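Local coordinates for protein beta-fructofuranosidase (Bifidobacterium adolescentis, PDB 6NOB) that probably hydrolyses beta-D-fructofuranosides such as sucrose and releases fructose, as a glycoside hydrolase of family 32, at residues F115-H121 with D588-E593; L536-V540 with F607-D611; K488-Y494 with V583-F587; C429-Y435 with T601-M605. One frame throughout, in Å; residues are numbered along the deposited sequence.

Interaction 1. Residues F115-H121 with D588-E593; sequences FGRSGAH and DRNVVE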
loop_
_atom_site.group_PDB
_atom_site.type_symbol
_atom_site.label_atom_id
_atom_site.label_comp_id
_atom_site.label_asym_id
_atom_site.label_seq_id
_atom_site.Cartn_x
_atom_site.Cartn_y
_atom_site.Cartn_z
ATOM N N PHE A 115 -19.167 -9.614 4.806
ATOM C CA PHE A 115 -18.627 -10.416 3.715
ATOM C C PHE A 115 -17.980 -9.513 2.672
ATOM O O PHE A 115 -18.547 -8.490 2.280
ATOM C CB PHE A 115 -19.737 -11.260 3.087
ATOM C CG PHE A 115 -19.287 -12.099 1.921
ATOM C CD1 PHE A 115 -18.343 -13.100 2.086
ATOM C CD2 PHE A 115 -19.827 -11.897 0.658
ATOM C CE1 PHE A 115 -17.937 -13.875 1.013
ATOM C CE2 PHE A 115 -19.425 -12.667 -0.419
ATOM C CZ PHE A 115 -18.479 -13.656 -0.242
ATOM N N GLY A 116 -16.777 -9.884 2.239
ATOM C CA GLY A 116 -15.990 -9.066 1.343
ATOM C C GLY A 116 -14.906 -8.253 2.017
ATOM O O GLY A 116 -14.108 -7.616 1.316
ATOM N N ARG A 117 -14.852 -8.249 3.345
ATOM C CA ARG A 117 -13.825 -7.541 4.092
ATOM C C ARG A 117 -12.912 -8.536 4.795
ATOM O O ARG A 117 -13.321 -9.650 5.133
ATOM C CB ARG A 117 -14.438 -6.590 5.127
ATOM C CG ARG A 117 -15.567 -5.725 4.597
ATOM C CD ARG A 117 -15.694 -4.432 5.387
ATOM N NE ARG A 117 -14.526 -3.573 5.213
ATOM C CZ ARG A 117 -14.537 -2.253 5.369
ATOM N NH1 ARG A 117 -13.426 -1.552 5.188
ATOM N NH2 ARG A 117 -15.659 -1.629 5.700
ATOM N N SER A 118 -11.663 -8.125 5.006
ATOM C CA SER A 118 -10.741 -8.917 5.800
ATOM C C SER A 118 -10.955 -8.630 7.282
ATOM O O SER A 118 -11.587 -7.642 7.667
ATOM C CB SER A 118 -9.295 -8.621 5.411
ATOM O OG SER A 118 -8.919 -7.320 5.833
ATOM N N GLY A 119 -10.407 -9.503 8.124
ATOM C CA GLY A 119 -10.574 -9.360 9.557
ATOM C C GLY A 119 -9.388 -8.755 10.282
ATOM O O GLY A 119 -9.552 -8.181 11.362
ATOM N N ALA A 120 -8.186 -8.868 9.704
ATOM C CA ALA A 120 -6.966 -8.468 10.393
ATOM C C ALA A 120 -6.040 -7.578 9.575
ATOM O O ALA A 120 -4.971 -7.211 10.074
ATOM C CB ALA A 120 -6.181 -9.707 10.851
ATOM N N HIS A 121 -6.402 -7.229 8.346
ATOM C CA HIS A 121 -5.611 -6.311 7.540
ATOM C C HIS A 121 -6.226 -4.920 7.602
ATOM O O HIS A 121 -7.439 -4.767 7.767
ATOM C CB HIS A 121 -5.528 -6.781 6.085
ATOM C CG HIS A 121 -4.775 -8.063 5.904
ATOM N ND1 HIS A 121 -5.264 -9.281 6.327
ATOM C CD2 HIS A 121 -3.571 -8.317 5.339
ATOM C CE1 HIS A 121 -4.391 -10.228 6.037
ATOM N NE2 HIS A 121 -3.355 -9.672 5.435
ATOM N N ASP A 588 -6.892 -14.689 5.786
ATOM C CA ASP A 588 -7.730 -13.756 6.534
ATOM C C ASP A 588 -8.981 -13.443 5.704
ATOM O O ASP A 588 -9.108 -12.361 5.126
ATOM C CB ASP A 588 -6.943 -12.491 6.885
ATOM C CG ASP A 588 -7.732 -11.524 7.744
ATOM O OD1 ASP A 588 -8.721 -11.950 8.379
ATOM O OD2 ASP A 588 -7.354 -10.335 7.786
ATOM N N ARG A 589 -9.894 -14.417 5.640
ATOM C CA ARG A 589 -11.212 -14.277 5.023
ATOM C C ARG A 589 -11.158 -14.079 3.510
ATOM O O ARG A 589 -11.775 -14.848 2.763
ATOM C CB ARG A 589 -11.987 -13.131 5.683
ATOM C CG ARG A 589 -12.457 -13.456 7.096
ATOM C CD ARG A 589 -12.675 -12.197 7.918
ATOM N NE ARG A 589 -13.783 -11.395 7.409
ATOM C CZ ARG A 589 -15.053 -11.565 7.764
ATOM N NH1 ARG A 589 -15.379 -12.514 8.632
ATOM N NH2 ARG A 589 -15.997 -10.787 7.252
ATOM N N ASN A 590 -10.439 -13.055 3.035
ATOM C CA ASN A 590 -10.408 -12.794 1.600
ATOM C C ASN A 590 -9.011 -12.462 1.085
ATOM O O ASN A 590 -8.888 -11.804 0.045
ATOM C CB ASN A 590 -11.378 -11.663 1.225
ATOM C CG ASN A 590 -11.006 -10.332 1.859
ATOM O OD1 ASN A 590 -10.050 -10.236 2.631
ATOM N ND2 ASN A 590 -11.764 -9.292 1.528
ATOM N N VAL A 591 -7.961 -12.898 1.776
ATOM C CA VAL A 591 -6.593 -12.642 1.340
ATOM C C VAL A 591 -5.693 -13.684 1.989
ATOM O O VAL A 591 -5.898 -14.071 3.143
ATOM C CB VAL A 591 -6.153 -11.197 1.683
ATOM C CG1 VAL A 591 -6.238 -10.945 3.187
ATOM C CG2 VAL A 591 -4.750 -10.910 1.158
ATOM N N VAL A 592 -4.705 -14.152 1.229
ATOM C CA VAL A 592 -3.736 -15.128 1.707
ATOM C C VAL A 592 -2.352 -14.500 1.647
ATOM O O VAL A 592 -2.060 -13.678 0.773
ATOM C CB VAL A 592 -3.785 -16.443 0.890
ATOM C CG1 VAL A 592 -3.155 -16.256 -0.483
ATOM C CG2 VAL A 592 -3.104 -17.576 1.643
ATOM N N GLU A 593 -1.509 -14.864 2.611
ATOM C CA GLU A 593 -0.098 -14.491 2.608
ATOM C C GLU A 593 0.696 -15.700 3.077
ATOM O O GLU A 593 0.454 -16.214 4.174
ATOM C CB GLU A 593 0.172 -13.274 3.502
ATOM C CG GLU A 593 -0.655 -12.047 3.141
ATOM C CD GLU A 593 -0.184 -10.789 3.839
ATOM O OE1 GLU A 593 0.944 -10.340 3.552
ATOM O OE2 GLU A 593 -0.945 -10.247 4.670
#
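H121 meets carboxylates at both nitrogens of its ring. ND1 donates to D588 OD2 (2.8 Å), using the anti lone pair of that oxygen, and the ring and carboxylate planes lie only 23° apart. At the other end NE2 donates to E593 OE2 over 2.6 Å, with the oxygen close to the ring plane. A ring that donates from both nitrogens, set between two acids, is probably the charged imidazolium. One face carries V591 CG1, a CH-pi contact 3.8 Å from the ring centroid. With CG anti to its own N (chi1 -176°), D588 reaches to the loop 115-121. There OD2 takes a second bond, from A120 N (2.6 Å), on its syn side, while G119 N meets OD1 from above the carboxylate plane at 3.0 Å. D588 thus satisfies two consecutive backbone amides as well as the imidazole. R589 and N590 form the tight turn between strands 582-588 and 591-596, a hairpin of the C-terminal beta-sandwich of family 32, and 115-121 belongs to the loop leading into strand 127-138 of the beta-propeller. Beside it the bent chain of R589 brings NE to R117 O, 2.9 Å away and nearly straight at 164°; the carbonyl oxygen lies in the guanidinium plane. E593 OE1 forms a salt bridge with R476, and OE2 also accepts from L474 N. S118 turns its CB to N590 OD1 (3.3 Å), its hydroxyl bonding to E123.

Interaction 2. Residues L536-V540 with F607-D611; sequences LAKGV and FQGAD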
loop_
_atom_site.group_PDB
_atom_site.type_symbol
_atom_site.label_atom_id
_atom_site.label_comp_id
_atom_site.label_asym_id
_atom_site.label_seq_id
_atom_site.Cartn_x
_atom_site.Cartn_y
_atom_site.Cartn_z
ATOM N N LEU A 536 -6.120 -24.291 0.707
ATOM C CA LEU A 536 -6.153 -23.199 1.672
ATOM C C LEU A 536 -7.549 -22.611 1.844
ATOM O O LEU A 536 -7.938 -22.263 2.964
ATOM C CB LEU A 536 -5.173 -22.100 1.253
ATOM C CG LEU A 536 -3.759 -22.547 0.868
ATOM C CD1 LEU A 536 -2.906 -21.348 0.476
ATOM C CD2 LEU A 536 -3.104 -23.323 2.004
ATOM N N ALA A 537 -8.311 -22.488 0.759
ATOM C CA ALA A 537 -9.637 -21.893 0.833
ATOM C C ALA A 537 -10.415 -22.230 -0.428
ATOM O O ALA A 537 -9.841 -22.528 -1.480
ATOM C CB ALA A 537 -9.565 -20.374 1.017
ATOM N N LYS A 538 -11.738 -22.182 -0.297
ATOM C CA LYS A 538 -12.655 -22.347 -1.411
ATOM C C LYS A 538 -13.642 -21.189 -1.397
ATOM O O LYS A 538 -13.833 -20.520 -0.378
ATOM C CB LYS A 538 -13.415 -23.680 -1.341
ATOM C CG LYS A 538 -12.593 -24.899 -1.721
ATOM C CD LYS A 538 -13.111 -26.154 -1.033
ATOM C CE LYS A 538 -12.826 -27.396 -1.864
ATOM N NZ LYS A 538 -12.709 -28.624 -1.024
ATOM N N GLY A 539 -14.276 -20.962 -2.542
ATOM C CA GLY A 539 -15.252 -19.898 -2.646
ATOM C C GLY A 539 -15.937 -19.842 -3.993
ATOM O O GLY A 539 -16.218 -20.878 -4.604
ATOM N N VAL A 540 -16.199 -18.631 -4.472
ATOM C CA VAL A 540 -16.943 -18.424 -5.707
ATOM C C VAL A 540 -16.357 -17.221 -6.434
ATOM O O VAL A 540 -16.037 -16.202 -5.815
ATOM C CB VAL A 540 -18.449 -18.232 -5.427
ATOM C CG1 VAL A 540 -19.124 -17.505 -6.570
ATOM C CG2 VAL A 540 -19.123 -19.578 -5.185
ATOM N N PHE A 607 -8.055 -13.413 -2.382
ATOM C CA PHE A 607 -8.871 -14.572 -2.741
ATOM C C PHE A 607 -10.053 -14.624 -1.785
ATOM O O PHE A 607 -9.878 -14.952 -0.607
ATOM C CB PHE A 607 -8.061 -15.860 -2.681
ATOM C CG PHE A 607 -8.847 -17.076 -3.079
ATOM C CD1 PHE A 607 -9.535 -17.816 -2.130
ATOM C CD2 PHE A 607 -8.917 -17.465 -4.406
ATOM C CE1 PHE A 607 -10.269 -18.928 -2.498
ATOM C CE2 PHE A 607 -9.648 -18.577 -4.780
ATOM C CZ PHE A 607 -10.325 -19.309 -3.825
ATOM N N GLN A 608 -11.247 -14.330 -2.293
ATOM C CA GLN A 608 -12.451 -14.282 -1.465
ATOM C C GLN A 608 -12.892 -15.697 -1.110
ATOM O O GLN A 608 -13.500 -16.397 -1.922
ATOM C CB GLN A 608 -13.563 -13.531 -2.189
ATOM C CG GLN A 608 -14.823 -13.356 -1.358
ATOM C CD GLN A 608 -14.572 -12.559 -0.091
ATOM O OE1 GLN A 608 -14.250 -11.372 -0.145
ATOM N NE2 GLN A 608 -14.719 -13.210 1.059
ATOM N N GLY A 609 -12.589 -16.124 0.112
ATOM C CA GLY A 609 -13.137 -17.366 0.608
ATOM C C GLY A 609 -14.597 -17.225 0.982
ATOM O O GLY A 609 -15.119 -16.126 1.177
ATOM N N ALA A 610 -15.275 -18.366 1.073
ATOM C CA ALA A 610 -16.689 -18.360 1.421
ATOM C C ALA A 610 -16.896 -17.781 2.816
ATOM O O ALA A 610 -16.032 -17.886 3.693
ATOM C CB ALA A 610 -17.261 -19.776 1.347
ATOM N N ASP A 611 -18.050 -17.148 3.013
ATOM C CA ASP A 611 -18.388 -16.621 4.327
ATOM C C ASP A 611 -18.642 -17.764 5.301
ATOM O O ASP A 611 -19.043 -18.866 4.914
ATOM C CB ASP A 611 -19.616 -15.714 4.248
ATOM C CG ASP A 611 -19.631 -14.657 5.339
ATOM O OD1 ASP A 611 -18.542 -14.189 5.738
ATOM O OD2 ASP A 611 -20.732 -14.293 5.799
HETATM O O HOH W 1 -13.240 -16.505 -4.626
HETATM O O HOH W 2 -16.409 -16.352 -2.543
#
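Backbone polar contacts centre on K538 O, which accepts a hydrogen bond from A610 N (3.0 Å, 150° at the hydrogen) lying in its carbonyl plane. G609 CA adds a CA-H...O contact to the same oxygen at 3.4 Å. Within the loop, Q608 folds back so that NE2 donates to G609 O at 2.9 Å and 168°, nearly straight, which fixes the rotation of the amide. Two waters extend the polar seam: both donate to Q608 O, water 1 donating also to V540 O and water 2 accepting from V540 N (3.0 Å). They stand in for direct bonds between these backbones. G539 passes close to Q608 O, where a side chain on it would collide. The apolar contact is carried by F607. With CG opposite its backbone N (chi1 -178°), the ring extends to the strand and sets CE1 3.9 Å from A537 CB and 3.8 Å from A537 O, while K538 N lies at its edge. T548, L550 and M460 also touch this ring. With an alanine in place of F607, A537 would probably lose one of its apolar neighbours and a gap would open between loop and strand. L536 and A537 form a classic beta bulge opposite L550. The loop carries the chain from strand 601-606 in one sheet to strand 614-620 in the other, a connection between the two sheets of the beta-sandwich found in family 32 C-terminal domains.

Interaction 3. Residues K488-Y494 with V583-F587; sequences KPVSEVY and VEVFF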
loop_
_atom_site.group_PDB
_atom_site.type_symbol
_atom_site.label_atom_id
_atom_site.label_comp_id
_atom_site.label_asym_id
_atom_site.label_seq_id
_atom_site.Cartn_x
_atom_site.Cartn_y
_atom_site.Cartn_z
ATOM N N LYS A 488 9.310 -11.552 6.401
ATOM C CA LYS A 488 8.605 -12.355 7.385
ATOM C C LYS A 488 7.764 -11.409 8.201
ATOM O O LYS A 488 8.197 -10.266 8.441
ATOM C CB LYS A 488 9.608 -13.109 8.270
ATOM C CG LYS A 488 9.065 -14.275 9.073
ATOM C CD LYS A 488 10.163 -14.834 9.979
ATOM C CE LYS A 488 9.873 -16.261 10.433
ATOM N NZ LYS A 488 8.903 -16.313 11.565
ATOM N N PRO A 489 6.562 -11.791 8.642
ATOM C CA PRO A 489 5.750 -10.893 9.462
ATOM C C PRO A 489 6.487 -10.485 10.731
ATOM O O PRO A 489 7.224 -11.277 11.326
ATOM C CB PRO A 489 4.498 -11.716 9.774
ATOM C CG PRO A 489 4.420 -12.701 8.667
ATOM C CD PRO A 489 5.837 -13.036 8.311
ATOM N N VAL A 490 6.300 -9.224 11.126
ATOM C CA VAL A 490 6.950 -8.737 12.331
ATOM C C VAL A 490 6.427 -9.508 13.540
ATOM O O VAL A 490 5.341 -10.100 13.518
ATOM C CB VAL A 490 6.744 -7.225 12.507
ATOM C CG1 VAL A 490 7.319 -6.471 11.317
ATOM C CG2 VAL A 490 5.266 -6.904 12.673
ATOM N N SER A 491 7.227 -9.502 14.609
ATOM C CA SER A 491 6.881 -10.275 15.797
ATOM C C SER A 491 5.508 -9.900 16.339
ATOM O O SER A 491 4.794 -10.764 16.860
ATOM C CB SER A 491 7.961 -10.096 16.869
ATOM O OG SER A 491 7.896 -8.811 17.464
ATOM N N GLU A 492 5.112 -8.632 16.202
ATOM C CA GLU A 492 3.820 -8.203 16.727
ATOM C C GLU A 492 2.659 -8.895 16.022
ATOM O O GLU A 492 1.620 -9.146 16.644
ATOM C CB GLU A 492 3.683 -6.688 16.607
ATOM C CG GLU A 492 4.660 -5.903 17.463
ATOM C CD GLU A 492 5.944 -5.578 16.732
ATOM O OE1 GLU A 492 6.250 -6.251 15.726
ATOM O OE2 GLU A 492 6.644 -4.639 17.160
ATOM N N VAL A 493 2.808 -9.204 14.731
ATOM C CA VAL A 493 1.754 -9.914 14.010
ATOM C C VAL A 493 1.501 -11.274 14.651
ATOM O O VAL A 493 0.353 -11.653 14.915
ATOM C CB VAL A 493 2.115 -10.044 12.519
ATOM C CG1 VAL A 493 1.338 -11.185 11.874
ATOM C CG2 VAL A 493 1.847 -8.734 11.796
ATOM N N TYR A 494 2.573 -12.021 14.926
ATOM C CA TYR A 494 2.428 -13.307 15.602
ATOM C C TYR A 494 1.836 -13.137 16.996
ATOM O O TYR A 494 0.968 -13.916 17.409
ATOM C CB TYR A 494 3.780 -14.014 15.689
ATOM C CG TYR A 494 4.391 -14.387 14.354
ATOM C CD1 TYR A 494 3.872 -15.432 13.597
ATOM C CD2 TYR A 494 5.503 -13.713 13.866
ATOM C CE1 TYR A 494 4.438 -15.787 12.386
ATOM C CE2 TYR A 494 6.075 -14.060 12.655
ATOM C CZ TYR A 494 5.539 -15.097 11.919
ATOM O OH TYR A 494 6.104 -15.445 10.712
ATOM N N VAL A 583 6.188 -24.251 5.499
ATOM C CA VAL A 583 5.129 -23.462 4.882
ATOM C C VAL A 583 4.357 -22.771 5.996
ATOM O O VAL A 583 3.774 -23.437 6.862
ATOM C CB VAL A 583 4.193 -24.325 4.023
ATOM C CG1 VAL A 583 3.047 -23.479 3.493
ATOM C CG2 VAL A 583 4.961 -24.969 2.881
ATOM N N GLU A 584 4.359 -21.441 5.981
ATOM C CA GLU A 584 3.620 -20.637 6.944
ATOM C C GLU A 584 2.542 -19.860 6.200
ATOM O O GLU A 584 2.844 -19.136 5.247
ATOM C CB GLU A 584 4.556 -19.689 7.701
ATOM C CG GLU A 584 3.966 -19.149 8.985
ATOM C CD GLU A 584 4.968 -18.379 9.829
ATOM O OE1 GLU A 584 5.591 -17.428 9.312
ATOM O OE2 GLU A 584 5.130 -18.728 11.016
ATOM N N VAL A 585 1.291 -20.017 6.631
ATOM C CA VAL A 585 0.138 -19.496 5.905
ATOM C C VAL A 585 -0.679 -18.595 6.820
ATOM O O VAL A 585 -1.042 -18.995 7.932
ATOM C CB VAL A 585 -0.750 -20.629 5.356
ATOM C CG1 VAL A 585 -1.919 -20.055 4.573
ATOM C CG2 VAL A 585 0.068 -21.577 4.494
ATOM N N PHE A 586 -0.970 -17.384 6.348
ATOM C CA PHE A 586 -1.967 -16.500 6.946
ATOM C C PHE A 586 -3.098 -16.343 5.935
ATOM O O PHE A 586 -2.897 -15.751 4.869
ATOM C CB PHE A 586 -1.386 -15.128 7.291
ATOM C CG PHE A 586 -0.333 -15.141 8.368
ATOM C CD1 PHE A 586 0.976 -15.487 8.077
ATOM C CD2 PHE A 586 -0.646 -14.760 9.662
ATOM C CE1 PHE A 586 1.948 -15.480 9.061
ATOM C CE2 PHE A 586 0.321 -14.752 10.653
ATOM C CZ PHE A 586 1.621 -15.113 10.350
ATOM N N PHE A 587 -4.279 -16.863 6.259
ATOM C CA PHE A 587 -5.468 -16.624 5.449
ATOM C C PHE A 587 -6.487 -15.861 6.279
ATOM O O PHE A 587 -6.916 -16.339 7.335
ATOM C CB PHE A 587 -6.087 -17.918 4.923
ATOM C CG PHE A 587 -7.253 -17.679 4.012
ATOM C CD1 PHE A 587 -7.048 -17.255 2.709
ATOM C CD2 PHE A 587 -8.553 -17.833 4.467
ATOM C CE1 PHE A 587 -8.117 -17.011 1.867
ATOM C CE2 PHE A 587 -9.627 -17.590 3.630
ATOM C CZ PHE A 587 -9.408 -17.177 2.328
#
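F586 projects its ring from strand 582-588 into a hollow lined by P489, V493 and Y494. Each of these meets a different part of the outer rim: P489 CG approaches CE1 of the phenylalanine at 3.7 Å, V493 CG1 approaches its CE2 at 3.9 Å, and Y494 CE1 comes to its CZ at 3.5 Å. The tyrosine atom lies near the plane of the F586 ring, at its edge, and the two rings meet obliquely, planes at 54°. Y521 adds an edge-to-face partner to F586. The bump is thus received at the bend where strand 484-489, which pairs with strand 468-481 on the propeller side, gives way to helix 491-497, which has V490 at its N-cap and leads on into the beta-sandwich. Beside the apolar socket, E584 and Y494 approach from opposite directions. The glutamate chain is extended, its CG anti to the backbone N (chi1 -162°), and this carries OE1 into the plane of the tyrosine ring at its edge, where Y494 OH donates a very short bond of 2.5 Å. K488, bent at its last torsion, places NZ 3.1 Å from Y494 OH and donates to it. E584 OE2 is taken by Y521 OH. K488 NZ stays 4.2 Å from E584 OE1, beyond a salt bridge, and the phenol oxygen bridges them, accepting from the lysine and donating to the carboxylate, an arrangement consistent with a charged glutamate.

Interaction 4. Residues C429-Y435 with T601-M605; sequences CDFGTGY and TAGSM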
loop_
_atom_site.group_PDB
_atom_site.type_symbol
_atom_site.label_atom_id
_atom_site.label_comp_id
_atom_site.label_asym_id
_atom_site.label_seq_id
_atom_site.Cartn_x
_atom_site.Cartn_y
_atom_site.Cartn_z
ATOM N N CYS A 429 9.707 -9.589 -4.699
ATOM C CA CYS A 429 9.379 -9.532 -3.276
ATOM C C CYS A 429 8.255 -10.492 -2.913
ATOM O O CYS A 429 8.182 -10.953 -1.768
ATOM C CB CYS A 429 8.967 -8.114 -2.877
ATOM S SG CYS A 429 10.248 -6.848 -3.006
ATOM N N ASP A 430 7.368 -10.792 -3.859
ATOM C CA ASP A 430 6.164 -11.567 -3.580
ATOM C C ASP A 430 5.794 -12.343 -4.834
ATOM O O ASP A 430 5.555 -11.737 -5.883
ATOM C CB ASP A 430 5.018 -10.650 -3.147
ATOM C CG ASP A 430 3.869 -11.408 -2.518
ATOM O OD1 ASP A 430 3.164 -12.138 -3.247
ATOM O OD2 ASP A 430 3.676 -11.273 -1.290
ATOM N N PHE A 431 5.740 -13.670 -4.730
ATOM C CA PHE A 431 5.522 -14.509 -5.902
ATOM C C PHE A 431 4.044 -14.724 -6.218
ATOM O O PHE A 431 3.724 -15.527 -7.101
ATOM C CB PHE A 431 6.254 -15.854 -5.747
ATOM C CG PHE A 431 5.665 -16.788 -4.715
ATOM C CD1 PHE A 431 4.608 -17.632 -5.035
ATOM C CD2 PHE A 431 6.213 -16.870 -3.443
ATOM C CE1 PHE A 431 4.081 -18.504 -4.094
ATOM C CE2 PHE A 431 5.695 -17.743 -2.497
ATOM C CZ PHE A 431 4.628 -18.561 -2.821
ATOM N N GLY A 432 3.144 -14.020 -5.537
ATOM C CA GLY A 432 1.741 -14.036 -5.905
ATOM C C GLY A 432 1.421 -12.965 -6.930
ATOM O O GLY A 432 2.165 -12.787 -7.898
ATOM N N THR A 433 0.323 -12.238 -6.733
ATOM C CA THR A 433 0.000 -11.108 -7.593
ATOM C C THR A 433 -0.790 -10.075 -6.803
ATOM O O THR A 433 -1.585 -10.415 -5.924
ATOM C CB THR A 433 -0.787 -11.537 -8.839
ATOM O OG1 THR A 433 -0.961 -10.405 -9.701
ATOM C CG2 THR A 433 -2.149 -12.102 -8.461
ATOM N N GLY A 434 -0.553 -8.802 -7.123
ATOM C CA GLY A 434 -1.281 -7.717 -6.507
ATOM C C GLY A 434 -0.634 -7.124 -5.276
ATOM O O GLY A 434 -1.143 -6.124 -4.750
ATOM N N TYR A 435 0.453 -7.714 -4.786
ATOM C CA TYR A 435 1.247 -7.109 -3.722
ATOM C C TYR A 435 2.055 -5.980 -4.348
ATOM O O TYR A 435 3.011 -6.228 -5.090
ATOM C CB TYR A 435 2.140 -8.159 -3.068
ATOM C CG TYR A 435 3.035 -7.636 -1.970
ATOM C CD1 TYR A 435 2.550 -7.449 -0.681
ATOM C CD2 TYR A 435 4.373 -7.355 -2.215
ATOM C CE1 TYR A 435 3.369 -6.980 0.333
ATOM C CE2 TYR A 435 5.200 -6.895 -1.208
ATOM C CZ TYR A 435 4.693 -6.705 0.064
ATOM O OH TYR A 435 5.516 -6.240 1.064
ATOM N N THR A 601 11.111 -16.954 0.582
ATOM C CA THR A 601 10.232 -16.342 -0.398
ATOM C C THR A 601 8.864 -16.147 0.240
ATOM O O THR A 601 8.474 -16.888 1.148
ATOM C CB THR A 601 10.130 -17.191 -1.675
ATOM O OG1 THR A 601 9.414 -16.464 -2.682
ATOM C CG2 THR A 601 9.417 -18.501 -1.394
ATOM N N ALA A 602 8.155 -15.121 -0.218
ATOM C CA ALA A 602 6.817 -14.810 0.264
ATOM C C ALA A 602 5.870 -14.706 -0.922
ATOM O O ALA A 602 6.256 -14.217 -1.987
ATOM C CB ALA A 602 6.800 -13.504 1.062
ATOM N N GLY A 603 4.635 -15.171 -0.735
ATOM C CA GLY A 603 3.638 -15.119 -1.791
ATOM C C GLY A 603 2.244 -14.835 -1.274
ATOM O O GLY A 603 1.804 -15.450 -0.297
ATOM N N SER A 604 1.533 -13.917 -1.928
ATOM C CA SER A 604 0.255 -13.447 -1.409
ATOM C C SER A 604 -0.606 -12.927 -2.552
ATOM O O SER A 604 -0.102 -12.551 -3.614
ATOM C CB SER A 604 0.459 -12.355 -0.354
ATOM O OG SER A 604 1.165 -11.254 -0.890
ATOM N N MET A 605 -1.917 -12.904 -2.310
ATOM C CA MET A 605 -2.893 -12.421 -3.284
ATOM C C MET A 605 -4.267 -12.377 -2.633
ATOM O O MET A 605 -4.522 -13.053 -1.631
ATOM C CB MET A 605 -2.938 -13.306 -4.534
ATOM C CG MET A 605 -3.584 -14.665 -4.300
ATOM S SD MET A 605 -3.540 -15.718 -5.762
ATOM C CE MET A 605 -1.773 -15.930 -5.965
HETATM O O HOH W 3 10.114 -13.044 -1.415
#
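D430 OD1 is gripped by two backbone amides: S604 N meets its syn lone pair at 2.8 Å, and G432 N binds on the anti side at 3.0 Å, closing an Asx turn. From above the carboxylate plane S604 OG donates to OD2 over only 2.5 Å, and R476 adds a salt bridge to OD2. CG lies opposite the backbone N (chi1 -166°), which swings the carboxylate down onto the strand. With an alanine at D430, S604 N and G432 N would probably lose their shared acceptor and R476 a counter-charge. On either side of this grip the main chain runs along the strand: F431 N donates to A602 O (2.8 Å, 158°), and T433 N makes a weak bond to S604 O at 3.2 Å. The F431 ring lies over G603, whose CA sits 3.6 Å from the centroid in a CH-pi contact; a side chain there would collide with F431 CZ. Water 3 bridges C429 O and A602 N. Strand 601-606 is the outermost of its sheet, and the loop between strands 418-428 and 435-442 docks on it: a propeller loop closing on the edge of the beta-sandwich, part of the propeller-sandwich interface of family 32 enzymes.

How the interactions relate
Interactions 1, 3 and 4 are buried and join the propeller side of the chain to one six-stranded sheet of the sandwich, through the neighbouring strands 582-588, 591-596 and 601-606. Interaction 2 lies farther out, its centre about 23 Å from the centre of the chain, partly exposed, and holds the loop between the two sandwich sheets against strand 532-540. The chemistry follows: carboxylates serve backbone amides in interactions 1 and 4, which R476 links by pairing with an acid of each; interaction 3 is mostly apolar with a single phenol-carboxylate bond; interaction 2 combines a backbone bond, waters and one phenylalanine. Interactions 1 and 2 meet directly where N590 O probably accepts from F607 N.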